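Local coordinates for pyridoxamine 5'-phosphate oxidase-related, FMN-binding protein (Paracoccus denitrificans, PDB 6VNA), which probably acts as a noncanonical heme oxygenase that degrades c-type heme, on a split-barrel fold shared with FMN-binding oxidases, at residues Val53-Leu58 with Ala110-Arg115. Numbering follows the deposited sequence.
Sequences VPLALL and ARWLER
With CG anti to the backbone N (chi1 -168°), W112 sends its indole from the helix toward strand 54-58, where L55 and L57, each likewise anti at chi1, extend from the strand to receive it. The result illustrates how one large aromatic can fasten a helix to a sheet: the axes of segments 54-58 and 110-115 run almost perpendicular, at 87° and 11.7 Å apart, and the indole, met by the leucine side chains, bridges much of the space between them. CD2 of L55 comes up beside the CZ3 corner of the six-membered ring, 3.8 Å from that atom, while CB of L57 lies 3.8 Å from W112 CZ2. Farther along L57, CD2 sits over one face of the indole, displaced toward the rim and 4.0 Å from W112 NE1. Between these contacts the leading edge of the ring reaches the strand backbone, with L55 O near the ring plane and 3.3 Å from W112 CH2. F130, on the adjoining strand 128-135, packs edge-to-face with the indole, and the NE2 amide of Q47 on strand 39-48 hydrogen-bonds to W112 O, tying the helix to both neighbouring strands. Replacing W112 with an alanine is likely to leave L55, L57 and F130 without their shared aromatic partner and open a gap between helix and sheet. Chemically the contact is apolar burial, to which the carbonyl oxygen facing the slightly positive C-H rim may add a modest electrostatic attraction.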
loop_
_atom_site.group_PDB
_atom_site.type_symbol
_atom_site.label_atom_id
_atom_site.label_comp_id
_atom_site.label_asym_id
_atom_site.label_seq_id
_atom_site.Cartn_x
_atom_site.Cartn_y
_atom_site.Cartn_z
ATOM N N VAL A 53 10.572 -14.384 2.217
ATOM C CA VAL A 53 9.274 -14.170 1.516
ATOM C C VAL A 53 8.424 -13.289 2.420
ATOM O O VAL A 53 8.310 -13.569 3.619
ATOM C CB VAL A 53 8.590 -15.518 1.210
ATOM C CG1 VAL A 53 7.141 -15.359 0.760
ATOM C CG2 VAL A 53 9.389 -16.307 0.183
ATOM N N PRO A 54 7.833 -12.197 1.886
ATOM C CA PRO A 54 6.983 -11.315 2.680
ATOM C C PRO A 54 5.936 -12.106 3.471
ATOM O O PRO A 54 5.378 -13.048 2.959
ATOM C CB PRO A 54 6.278 -10.430 1.652
ATOM C CG PRO A 54 7.225 -10.427 0.469
ATOM C CD PRO A 54 7.932 -11.777 0.489
ATOM N N LEU A 55 5.728 -11.731 4.722
ATOM C CA LEU A 55 4.830 -12.448 5.652
ATOM C C LEU A 55 4.008 -11.394 6.371
ATOM O O LEU A 55 4.618 -10.565 7.034
ATOM C CB LEU A 55 5.684 -13.246 6.638
ATOM C CG LEU A 55 4.935 -14.018 7.721
ATOM C CD1 LEU A 55 4.144 -15.173 7.118
ATOM C CD2 LEU A 55 5.916 -14.526 8.774
ATOM N N ALA A 56 2.691 -11.430 6.205
ATOM C CA ALA A 56 1.749 -10.422 6.728
ATOM C C ALA A 56 1.068 -11.036 7.946
ATOM O O ALA A 56 0.966 -12.266 8.001
ATOM C CB ALA A 56 0.779 -10.039 5.631
ATOM N N LEU A 57 0.673 -10.222 8.914
ATOM C CA LEU A 57 -0.146 -10.669 10.067
ATOM C C LEU A 57 -1.446 -9.849 10.041
ATOM O O LEU A 57 -1.391 -8.625 10.304
ATOM C CB LEU A 57 0.674 -10.469 11.343
ATOM C CG LEU A 57 0.007 -10.860 12.662
ATOM C CD1 LEU A 57 -0.403 -12.315 12.671
ATOM C CD2 LEU A 57 0.933 -10.585 13.839
ATOM N N LEU A 58 -2.567 -10.483 9.682
ATOM C CA LEU A 58 -3.874 -9.801 9.488
ATOM C C LEU A 58 -4.872 -10.318 10.517
ATOM O O LEU A 58 -4.787 -11.498 10.866
ATOM C CB LEU A 58 -4.378 -10.063 8.066
ATOM C CG LEU A 58 -3.404 -9.731 6.936
ATOM C CD1 LEU A 58 -4.060 -9.911 5.587
ATOM C CD2 LEU A 58 -2.871 -8.320 7.051
ATOM N N ALA A 110 7.580 -15.818 17.268
ATOM C CA ALA A 110 8.810 -15.699 18.100
ATOM C C ALA A 110 9.863 -14.887 17.344
ATOM O O ALA A 110 10.319 -13.871 17.887
ATOM C CB ALA A 110 9.363 -17.060 18.478
ATOM N N ARG A 111 10.253 -15.341 16.149
ATOM C CA ARG A 111 10.975 -14.500 15.162
ATOM C C ARG A 111 10.267 -13.135 15.134
ATOM O O ARG A 111 10.926 -12.083 15.302
ATOM C CB ARG A 111 10.964 -15.178 13.789
ATOM C CG ARG A 111 11.899 -14.564 12.758
ATOM C CD ARG A 111 11.725 -15.206 11.387
ATOM N NE ARG A 111 12.728 -14.814 10.394
ATOM C CZ ARG A 111 12.774 -13.651 9.739
ATOM N NH1 ARG A 111 11.864 -12.718 9.961
ATOM N NH2 ARG A 111 13.733 -13.420 8.857
ATOM N N TRP A 112 8.947 -13.171 14.984
ATOM C CA TRP A 112 8.106 -11.980 14.747
ATOM C C TRP A 112 8.243 -11.021 15.933
ATOM O O TRP A 112 8.388 -9.795 15.694
ATOM C CB TRP A 112 6.649 -12.386 14.465
ATOM C CG TRP A 112 5.849 -11.232 13.951
ATOM C CD1 TRP A 112 5.386 -10.181 14.686
ATOM C CD2 TRP A 112 5.496 -10.952 12.582
ATOM N NE1 TRP A 112 4.744 -9.283 13.876
ATOM C CE2 TRP A 112 4.784 -9.735 12.581
ATOM C CE3 TRP A 112 5.687 -11.613 11.365
ATOM C CZ2 TRP A 112 4.272 -9.167 11.411
ATOM C CZ3 TRP A 112 5.173 -11.060 10.213
ATOM C CH2 TRP A 112 4.489 -9.843 10.236
ATOM N N LEU A 113 8.217 -11.539 17.164
ATOM C CA LEU A 113 8.264 -10.681 18.382
ATOM C C LEU A 113 9.684 -10.125 18.579
ATOM O O LEU A 113 9.816 -8.910 18.869
ATOM C CB LEU A 113 7.779 -11.465 19.604
ATOM C CG LEU A 113 7.194 -10.601 20.723
ATOM C CD1 LEU A 113 5.928 -9.892 20.256
ATOM C CD2 LEU A 113 6.910 -11.432 21.968
ATOM N N GLU A 114 10.717 -10.952 18.390
ATOM C CA GLU A 114 12.124 -10.487 18.461
ATOM C C GLU A 114 12.250 -9.247 17.571
ATOM O O GLU A 114 12.923 -8.280 17.999
ATOM C CB GLU A 114 13.092 -11.609 18.082
ATOM C CG GLU A 114 13.164 -12.708 19.136
ATOM C CD GLU A 114 14.113 -13.846 18.798
ATOM O OE1 GLU A 114 15.298 -13.553 18.491
ATOM O OE2 GLU A 114 13.664 -15.020 18.827
ATOM N N ARG A 115 11.567 -9.240 16.418
ATOM C CA ARG A 115 11.708 -8.179 15.381
ATOM C C ARG A 115 10.676 -7.062 15.607
ATOM O O ARG A 115 10.955 -5.910 15.227
ATOM C CB ARG A 115 11.653 -8.829 13.998
ATOM C CG ARG A 115 12.822 -9.769 13.736
ATOM C CD ARG A 115 12.608 -10.726 12.581
ATOM N NE ARG A 115 12.523 -10.030 11.302
ATOM C CZ ARG A 115 13.542 -9.760 10.496
ATOM N NH1 ARG A 115 14.772 -10.109 10.825
ATOM N NH2 ARG A 115 13.322 -9.124 9.358
#